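Local atomic coordinates of aminopeptidase YwaD (Bacillus subtilis, PDB entry 6HC6), a protein that removes single amino acids from the N-terminus of peptides, using two zinc ions per subunit. Residues F43-S53 / I407-Q416; G133-T141 / E160-A168. All coordinates share one frame; numbering follows the deposited sequence.

Contact 1: residues F43-S53 / I407-Q416; sequences FKAKHAYSTIS and IEHISKERLQ. With ACT (acetate ion), chain F.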
loop_
_atom_site.group_PDB
_atom_site.type_symbol
_atom_site.label_atom_id
_atom_site.label_comp_id
_atom_site.label_asym_id
_atom_site.label_seq_id
_atom_site.Cartn_x
_atom_site.Cartn_y
_atom_site.Cartn_z
ATOM N N PHE A 43 18.681 14.736 10.035
ATOM C CA PHE A 43 17.292 14.397 9.744
ATOM C C PHE A 43 16.382 15.122 10.733
ATOM O O PHE A 43 16.599 15.060 11.944
ATOM C CB PHE A 43 17.077 12.880 9.828
ATOM C CG PHE A 43 15.691 12.442 9.432
ATOM C CD1 PHE A 43 14.628 12.532 10.332
ATOM C CD2 PHE A 43 15.439 11.944 8.160
ATOM C CE1 PHE A 43 13.347 12.145 9.965
ATOM C CE2 PHE A 43 14.167 11.548 7.789
ATOM C CZ PHE A 43 13.116 11.649 8.683
ATOM N N LYS A 44 15.371 15.823 10.222
ATOM C CA LYS A 44 14.470 16.592 11.081
ATOM C C LYS A 44 13.038 16.118 10.864
ATOM O O LYS A 44 12.443 16.360 9.804
ATOM C CB LYS A 44 14.607 18.086 10.820
ATOM C CG LYS A 44 15.987 18.611 11.197
ATOM C CD LYS A 44 16.105 20.088 10.968
ATOM C CE LYS A 44 17.558 20.537 11.053
ATOM N NZ LYS A 44 17.652 22.014 10.968
ATOM N N ALA A 45 12.488 15.461 11.885
ATOM C CA ALA A 45 11.127 14.940 11.788
ATOM C C ALA A 45 10.105 16.053 11.576
ATOM O O ALA A 45 9.036 15.802 11.010
ATOM C CB ALA A 45 10.780 14.132 13.043
ATOM N N LYS A 46 10.400 17.286 12.008
ATOM C CA LYS A 46 9.429 18.357 11.785
ATOM C C LYS A 46 9.182 18.557 10.293
ATOM O O LYS A 46 8.050 18.823 9.875
ATOM C CB LYS A 46 9.887 19.665 12.446
ATOM C CG LYS A 46 11.097 20.327 11.807
ATOM C CD LYS A 46 11.517 21.589 12.554
ATOM C CE LYS A 46 12.727 22.226 11.884
ATOM N NZ LYS A 46 13.292 23.375 12.659
ATOM N N HIS A 47 10.227 18.403 9.474
ATOM C CA HIS A 47 10.052 18.485 8.028
ATOM C C HIS A 47 9.152 17.377 7.526
ATOM O O HIS A 47 8.296 17.601 6.660
ATOM C CB HIS A 47 11.396 18.384 7.320
ATOM C CG HIS A 47 12.315 19.523 7.603
ATOM N ND1 HIS A 47 13.655 19.482 7.292
ATOM C CD2 HIS A 47 12.089 20.734 8.158
ATOM C CE1 HIS A 47 14.221 20.622 7.647
ATOM N NE2 HIS A 47 13.292 21.399 8.177
ATOM N N ALA A 48 9.364 16.161 8.028
ATOM C CA ALA A 48 8.520 15.048 7.613
ATOM C C ALA A 48 7.077 15.273 8.051
ATOM O O ALA A 48 6.142 15.042 7.271
ATOM C CB ALA A 48 9.066 13.727 8.169
ATOM N N TYR A 49 6.876 15.729 9.292
ATOM C CA TYR A 49 5.531 16.052 9.758
ATOM C C TYR A 49 4.847 17.026 8.802
ATOM O O TYR A 49 3.692 16.824 8.400
ATOM C CB TYR A 49 5.593 16.636 11.178
ATOM C CG TYR A 49 4.224 16.829 11.798
ATOM C CD1 TYR A 49 3.531 18.026 11.644
ATOM C CD2 TYR A 49 3.609 15.799 12.506
ATOM C CE1 TYR A 49 2.276 18.201 12.195
ATOM C CE2 TYR A 49 2.348 15.970 13.068
ATOM C CZ TYR A 49 1.688 17.169 12.904
ATOM O OH TYR A 49 0.430 17.341 13.441
ATOM N N SER A 50 5.565 18.086 8.411
ATOM C CA SER A 50 4.990 19.056 7.490
ATOM C C SER A 50 4.563 18.390 6.188
ATOM O O SER A 50 3.491 18.690 5.651
ATOM C CB SER A 50 5.989 20.176 7.217
ATOM O OG SER A 50 5.408 21.149 6.372
ATOM N N THR A 51 5.395 17.492 5.661
ATOM C CA THR A 51 5.033 16.794 4.430
ATOM C C THR A 51 3.817 15.904 4.635
ATOM O O THR A 51 2.947 15.820 3.761
ATOM C CB THR A 51 6.216 15.977 3.931
ATOM O OG1 THR A 51 7.309 16.869 3.672
ATOM C CG2 THR A 51 5.850 15.228 2.652
ATOM N N ILE A 52 3.735 15.238 5.788
ATOM C CA ILE A 52 2.562 14.407 6.071
ATOM C C ILE A 52 1.294 15.255 6.124
ATOM O O ILE A 52 0.222 14.822 5.672
ATOM C CB ILE A 52 2.752 13.629 7.386
ATOM C CG1 ILE A 52 3.900 12.637 7.266
ATOM C CG2 ILE A 52 1.445 12.906 7.773
ATOM C CD1 ILE A 52 4.184 11.948 8.610
ATOM N N SER A 53 1.380 16.446 6.730
ATOM C CA SER A 53 0.233 17.354 6.760
ATOM C C SER A 53 -0.194 17.749 5.353
ATOM O O SER A 53 -1.389 17.788 5.039
ATOM C CB SER A 53 0.569 18.607 7.571
ATOM O OG SER A 53 -0.520 19.509 7.578
ATOM N N ILE A 407 -3.156 12.464 10.823
ATOM C CA ILE A 407 -1.957 13.046 11.416
ATOM C C ILE A 407 -2.062 13.138 12.931
ATOM O O ILE A 407 -1.030 13.172 13.616
ATOM C CB ILE A 407 -1.661 14.409 10.764
ATOM C CG1 ILE A 407 -0.163 14.714 10.861
ATOM C CG2 ILE A 407 -2.509 15.517 11.386
ATOM C CD1 ILE A 407 0.269 15.911 10.048
ATOM N N GLU A 408 -3.285 13.152 13.480
ATOM C CA GLU A 408 -3.454 13.080 14.922
ATOM C C GLU A 408 -2.741 11.865 15.506
ATOM O O GLU A 408 -2.329 11.882 16.671
ATOM C CB GLU A 408 -4.960 13.062 15.272
ATOM C CG GLU A 408 -5.282 12.551 16.652
ATOM C CD GLU A 408 -6.760 12.671 16.998
ATOM O OE1 GLU A 408 -7.070 12.839 18.195
ATOM O OE2 GLU A 408 -7.604 12.589 16.080
ATOM N N HIS A 409 -2.558 10.813 14.712
ATOM C CA HIS A 409 -1.955 9.579 15.199
ATOM C C HIS A 409 -0.551 9.385 14.647
ATOM O O HIS A 409 -0.105 8.259 14.441
ATOM C CB HIS A 409 -2.848 8.384 14.861
ATOM C CG HIS A 409 -4.138 8.381 15.624
ATOM N ND1 HIS A 409 -5.370 8.271 15.013
ATOM C CD2 HIS A 409 -4.385 8.497 16.951
ATOM C CE1 HIS A 409 -6.322 8.319 15.929
ATOM N NE2 HIS A 409 -5.752 8.450 17.115
ATOM N N ILE A 410 0.148 10.484 14.395
ATOM C CA ILE A 410 1.530 10.468 13.931
ATOM C C ILE A 410 2.388 10.991 15.070
ATOM O O ILE A 410 2.031 11.981 15.712
ATOM C CB ILE A 410 1.704 11.326 12.663
ATOM C CG1 ILE A 410 1.095 10.625 11.453
ATOM C CG2 ILE A 410 3.192 11.628 12.401
ATOM C CD1 ILE A 410 1.828 9.375 11.024
ATOM N N SER A 411 3.509 10.316 15.330
ATOM C CA SER A 411 4.459 10.729 16.356
ATOM C C SER A 411 5.719 11.276 15.688
ATOM O O SER A 411 6.363 10.572 14.902
ATOM C CB SER A 411 4.821 9.556 17.264
ATOM O OG SER A 411 6.063 9.783 17.898
ATOM N N LYS A 412 6.080 12.521 16.015
ATOM C CA LYS A 412 7.354 13.055 15.537
ATOM C C LYS A 412 8.530 12.268 16.097
ATOM O O LYS A 412 9.567 12.142 15.433
ATOM C CB LYS A 412 7.493 14.532 15.913
ATOM C CG LYS A 412 6.935 15.499 14.877
ATOM C CD LYS A 412 6.677 16.868 15.487
ATOM C CE LYS A 412 7.953 17.684 15.613
ATOM N NZ LYS A 412 7.690 19.017 16.229
ATOM N N GLU A 413 8.406 11.759 17.325
ATOM C CA GLU A 413 9.501 10.983 17.898
ATOM C C GLU A 413 9.720 9.695 17.121
ATOM O O GLU A 413 10.863 9.259 16.943
ATOM C CB GLU A 413 9.226 10.670 19.368
ATOM C CG GLU A 413 9.294 11.863 20.293
ATOM C CD GLU A 413 8.543 11.612 21.588
ATOM O OE1 GLU A 413 7.427 12.159 21.749
ATOM O OE2 GLU A 413 9.064 10.859 22.436
ATOM N N ARG A 414 8.631 9.068 16.663
ATOM C CA ARG A 414 8.747 7.860 15.855
ATOM C C ARG A 414 9.290 8.169 14.470
ATOM O O ARG A 414 10.136 7.432 13.962
ATOM C CB ARG A 414 7.388 7.161 15.751
ATOM C CG ARG A 414 6.928 6.562 17.088
ATOM C CD ARG A 414 7.298 5.091 17.172
ATOM N NE ARG A 414 7.053 4.511 18.496
ATOM C CZ ARG A 414 5.866 4.102 18.930
ATOM N NH1 ARG A 414 4.795 4.226 18.163
ATOM N NH2 ARG A 414 5.754 3.560 20.138
ATOM N N LEU A 415 8.814 9.249 13.839
ATOM C CA LEU A 415 9.410 9.693 12.583
ATOM C C LEU A 415 10.900 9.948 12.743
ATOM O O LEU A 415 11.703 9.566 11.881
ATOM C CB LEU A 415 8.730 10.970 12.094
ATOM C CG LEU A 415 7.295 10.827 11.585
ATOM C CD1 LEU A 415 6.681 12.202 11.365
ATOM C CD2 LEU A 415 7.268 9.984 10.308
ATOM N N GLN A 416 11.281 10.598 13.841
ATOM C CA GLN A 416 12.678 10.948 14.060
ATOM C C GLN A 416 13.540 9.704 14.223
ATOM O O GLN A 416 14.617 9.601 13.626
ATOM C CB GLN A 416 12.795 11.854 15.289
ATOM C CG GLN A 416 14.203 12.345 15.555
ATOM C CD GLN A 416 14.633 13.338 14.506
ATOM O OE1 GLN A 416 13.902 14.283 14.197
ATOM N NE2 GLN A 416 15.816 13.125 13.934
HETATM C C ACT F . 15.245 24.488 9.558
HETATM O O ACT F . 15.717 24.064 10.652
HETATM O OXT ACT F . 14.176 24.148 8.980
HETATM C CH3 ACT F . 16.106 25.591 8.841
HETATM O O HOH W 1 -0.533 15.721 15.052
#

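Contact 2: residues G133-T141 / E160-A168; sequences GLGYQKDFT and EKAKNAEAA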
loop_
_atom_site.group_PDB
_atom_site.type_symbol
_atom_site.label_atom_id
_atom_site.label_comp_id
_atom_site.label_asym_id
_atom_site.label_seq_id
_atom_site.Cartn_x
_atom_site.Cartn_y
_atom_site.Cartn_z
ATOM N N GLY A 133 -23.308 -18.105 3.697
ATOM C CA GLY A 133 -22.412 -18.362 4.813
ATOM C C GLY A 133 -21.035 -17.812 4.508
ATOM O O GLY A 133 -20.884 -16.653 4.116
ATOM N N LEU A 134 -20.009 -18.659 4.649
ATOM C CA LEU A 134 -18.634 -18.248 4.385
ATOM C C LEU A 134 -18.220 -18.409 2.924
ATOM O O LEU A 134 -17.123 -17.979 2.557
ATOM C CB LEU A 134 -17.668 -19.038 5.276
ATOM C CG LEU A 134 -17.857 -18.771 6.768
ATOM C CD1 LEU A 134 -17.054 -19.754 7.607
ATOM C CD2 LEU A 134 -17.452 -17.328 7.077
ATOM N N GLY A 135 -19.053 -19.011 2.082
ATOM C CA GLY A 135 -18.755 -19.055 0.666
ATOM C C GLY A 135 -17.977 -20.261 0.189
ATOM O O GLY A 135 -17.397 -20.208 -0.902
ATOM N N TYR A 136 -17.932 -21.341 0.969
ATOM C CA TYR A 136 -17.389 -22.589 0.457
ATOM C C TYR A 136 -18.253 -23.096 -0.697
ATOM O O TYR A 136 -19.412 -22.711 -0.853
ATOM C CB TYR A 136 -17.330 -23.654 1.556
ATOM C CG TYR A 136 -16.313 -23.396 2.643
ATOM C CD1 TYR A 136 -14.982 -23.726 2.459
ATOM C CD2 TYR A 136 -16.685 -22.845 3.863
ATOM C CE1 TYR A 136 -14.045 -23.501 3.452
ATOM C CE2 TYR A 136 -15.750 -22.622 4.865
ATOM C CZ TYR A 136 -14.436 -22.956 4.652
ATOM O OH TYR A 136 -13.498 -22.738 5.633
ATOM N N GLN A 137 -17.674 -23.982 -1.513
ATOM C CA GLN A 137 -18.450 -24.590 -2.591
ATOM C C GLN A 137 -19.714 -25.249 -2.063
ATOM O O GLN A 137 -20.783 -25.137 -2.673
ATOM C CB GLN A 137 -17.595 -25.607 -3.352
ATOM C CG GLN A 137 -16.468 -24.966 -4.134
ATOM C CD GLN A 137 -15.578 -25.981 -4.824
ATOM O OE1 GLN A 137 -15.976 -26.598 -5.809
ATOM N NE2 GLN A 137 -14.364 -26.152 -4.312
ATOM N N LYS A 138 -19.615 -25.938 -0.921
ATOM C CA LYS A 138 -20.776 -26.618 -0.352
ATOM C C LYS A 138 -21.889 -25.650 0.026
ATOM O O LYS A 138 -23.044 -26.073 0.157
ATOM C CB LYS A 138 -20.365 -27.426 0.884
ATOM C CG LYS A 138 -20.101 -26.545 2.105
ATOM C CD LYS A 138 -19.274 -27.230 3.187
ATOM C CE LYS A 138 -18.904 -26.226 4.278
ATOM N NZ LYS A 138 -20.088 -25.402 4.707
ATOM N N ASP A 139 -21.578 -24.365 0.201
ATOM C CA ASP A 139 -22.565 -23.384 0.640
ATOM C C ASP A 139 -23.461 -22.880 -0.484
ATOM O O ASP A 139 -24.392 -22.107 -0.216
ATOM C CB ASP A 139 -21.859 -22.192 1.287
ATOM C CG ASP A 139 -21.132 -22.570 2.565
ATOM O OD1 ASP A 139 -21.585 -23.495 3.268
ATOM O OD2 ASP A 139 -20.116 -21.930 2.877
ATOM N N PHE A 140 -23.210 -23.285 -1.724
ATOM C CA PHE A 140 -23.970 -22.802 -2.874
ATOM C C PHE A 140 -24.818 -23.947 -3.407
ATOM O O PHE A 140 -24.299 -24.855 -4.061
ATOM C CB PHE A 140 -23.042 -22.251 -3.947
ATOM C CG PHE A 140 -22.326 -21.000 -3.538
ATOM C CD1 PHE A 140 -22.959 -19.772 -3.603
ATOM C CD2 PHE A 140 -21.028 -21.051 -3.066
ATOM C CE1 PHE A 140 -22.307 -18.618 -3.217
ATOM C CE2 PHE A 140 -20.373 -19.898 -2.675
ATOM C CZ PHE A 140 -21.015 -18.680 -2.753
ATOM N N THR A 141 -26.119 -23.909 -3.113
ATOM C CA THR A 141 -27.064 -24.862 -3.675
ATOM C C THR A 141 -27.517 -24.396 -5.057
ATOM O O THR A 141 -27.149 -23.318 -5.532
ATOM C CB THR A 141 -28.276 -25.030 -2.758
ATOM O OG1 THR A 141 -29.131 -23.893 -2.909
ATOM C CG2 THR A 141 -27.849 -25.148 -1.301
ATOM N N GLU A 160 -11.598 -16.415 -3.402
ATOM C CA GLU A 160 -12.184 -17.755 -3.337
ATOM C C GLU A 160 -13.693 -17.678 -3.145
ATOM O O GLU A 160 -14.448 -18.430 -3.774
ATOM C CB GLU A 160 -11.547 -18.562 -2.207
ATOM C CG GLU A 160 -10.321 -19.379 -2.634
ATOM C CD GLU A 160 -9.290 -19.553 -1.521
ATOM O OE1 GLU A 160 -8.103 -19.794 -1.839
ATOM O OE2 GLU A 160 -9.663 -19.452 -0.333
ATOM N N LYS A 161 -14.148 -16.774 -2.277
ATOM C CA LYS A 161 -15.581 -16.594 -2.081
ATOM C C LYS A 161 -16.248 -16.145 -3.373
ATOM O O LYS A 161 -17.263 -16.716 -3.791
ATOM C CB LYS A 161 -15.839 -15.578 -0.965
ATOM C CG LYS A 161 -15.276 -15.976 0.398
ATOM C CD LYS A 161 -15.327 -14.792 1.353
ATOM C CE LYS A 161 -14.708 -15.145 2.706
ATOM N NZ LYS A 161 -15.576 -16.034 3.527
ATOM N N ALA A 162 -15.687 -15.118 -4.024
ATOM C CA ALA A 162 -16.301 -14.591 -5.239
ATOM C C ALA A 162 -16.273 -15.614 -6.361
ATOM O O ALA A 162 -17.234 -15.724 -7.130
ATOM C CB ALA A 162 -15.601 -13.308 -5.680
ATOM N N LYS A 163 -15.174 -16.364 -6.474
ATOM C CA LYS A 163 -15.074 -17.380 -7.514
ATOM C C LYS A 163 -16.080 -18.503 -7.283
ATOM O O LYS A 163 -16.705 -18.990 -8.233
ATOM C CB LYS A 163 -13.641 -17.915 -7.559
ATOM C CG LYS A 163 -13.448 -19.154 -8.387
ATOM C CD LYS A 163 -12.033 -19.709 -8.204
ATOM C CE LYS A 163 -11.747 -20.040 -6.745
ATOM N NZ LYS A 163 -10.850 -21.221 -6.615
ATOM N N ASN A 164 -16.257 -18.928 -6.028
ATOM C CA ASN A 164 -17.258 -19.954 -5.744
ATOM C C ASN A 164 -18.657 -19.454 -6.077
ATOM O O ASN A 164 -19.473 -20.192 -6.644
ATOM C CB ASN A 164 -17.193 -20.379 -4.278
ATOM C CG ASN A 164 -15.956 -21.185 -3.960
ATOM O OD1 ASN A 164 -15.291 -21.705 -4.859
ATOM N ND2 ASN A 164 -15.645 -21.304 -2.673
ATOM N N ALA A 165 -18.953 -18.201 -5.740
ATOM C CA ALA A 165 -20.271 -17.660 -6.050
ATOM C C ALA A 165 -20.494 -17.582 -7.556
ATOM O O ALA A 165 -21.570 -17.934 -8.051
ATOM C CB ALA A 165 -20.440 -16.286 -5.397
ATOM N N GLU A 166 -19.489 -17.123 -8.306
ATOM C CA GLU A 166 -19.679 -16.965 -9.744
ATOM C C GLU A 166 -19.854 -18.317 -10.425
ATOM O O GLU A 166 -20.722 -18.472 -11.294
ATOM C CB GLU A 166 -18.505 -16.194 -10.358
ATOM C CG GLU A 166 -18.514 -16.196 -11.882
ATOM C CD GLU A 166 -17.634 -15.117 -12.491
ATOM O OE1 GLU A 166 -18.029 -14.554 -13.533
ATOM O OE2 GLU A 166 -16.547 -14.836 -11.938
ATOM N N ALA A 167 -19.055 -19.311 -10.027
ATOM C CA ALA A 167 -19.213 -20.651 -10.583
ATOM C C ALA A 167 -20.574 -21.235 -10.235
ATOM O O ALA A 167 -21.096 -22.077 -10.971
ATOM C CB ALA A 167 -18.097 -21.567 -10.081
ATOM N N ALA A 168 -21.169 -20.791 -9.126
ATOM C CA ALA A 168 -22.505 -21.219 -8.738
ATOM C C ALA A 168 -23.604 -20.439 -9.444
ATOM O O ALA A 168 -24.786 -20.654 -9.146
ATOM C CB ALA A 168 -22.680 -21.085 -7.224
HETATM O O HOH W 2 -25.806 -23.077 -8.093
#

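Contact 1: residues F43-S53 / I407-Q416
In the peptidase M28 catalytic domain, a sandwich of helices around a mixed sheet, the first turns of helix 45-59 pack against the start of helix 412-430, A45 lying beside Q416 and L415. The short axes pass 8.9 Å apart at 114°. Q416 grips the start of the first helix with both ends of its amide. Its NE2 donates to F43 O at 2.9 Å, nearly straight at 173°; F43 O lies in the plane of the Q416 amide, but NE2 stands above the plane of the F43 carbonyl. Its OE1 accepts from A45 N at 3.0 Å, an N-H of the first turn. CG of Q416 stands anti to the backbone N (chi1 -176°) and the chain bends at chi2, which turns the amide back onto the F43-A45 backbone; D420 is a second acceptor for NE2. A leucine here would probably leave F43 O and A45 N without these partners, with the lead-in to the helix held less firmly. Beside the amide, A45 CB sits 3.3 Å from K412 O, and the tip of I52, CD1, meets the tip of L415, CD1, at 3.7 Å. Helix 260-277 touches A48 and I52. Toward S53, I407 crosses the Y49 side chain at about a right angle, its CD1 lying over one ring face, 3.7 Å from the centroid, a CH-pi contact.

Contact 2: residues G133-T141 / E160-A168
In the PA domain, the loop that follows strand 125-131 lies across helix 158-167, beginning where L134 O accepts from K161 NZ at 2.7 Å. The lysine chain runs extended to CE and then bends at chi4 (-74°), bringing NZ to this carbonyl and also to S152 O and G154 O, so the buried ammonium is held by three backbone oxygens. G135 comes next, its CA 4.9 Å from K161 CA. The G135 carbonyl takes the N-H of N164 ND2 at 2.7 Å, an almost straight bond (171°) that lies in the carbonyl plane and in the asparagine's amide plane. Y136 N is held by D139 OD2 within the loop, while Y136 OH reaches D155. Q137 then crosses N164 at about a right angle, its CG 3.5 Å from N164 OD1. After the 3-10 turn 137-139, F140 drops its ring onto the helix: A165 CA sits over one face, 3.9 Å from the centroid, as a CH-pi contact. At the root of that side chain, F140 CB packs 3.5 Å from A168 CB. Finally, one water donates to both T141 O and A168 O, 2.9 Å from the former.

The two contacts belong to different domains and lie on opposite sides of the chain's centre, their centres about 45 Å apart, and they share no helix or strand. Contact 1 joins residues far apart in sequence, closing the N-terminal helix onto the last helix of the M28 domain; the whole PA domain is inserted between its segments. Contact 2 is local, a loop laid on a helix only 19 residues further on. Both are partly buried, but contact 1 is larger and has an aliphatic centre, with the side chain of I410 about 12 Å from a zinc ion. Contact 2 lies away from the annotated sites and relies more on helix side chains donating to loop carbonyls.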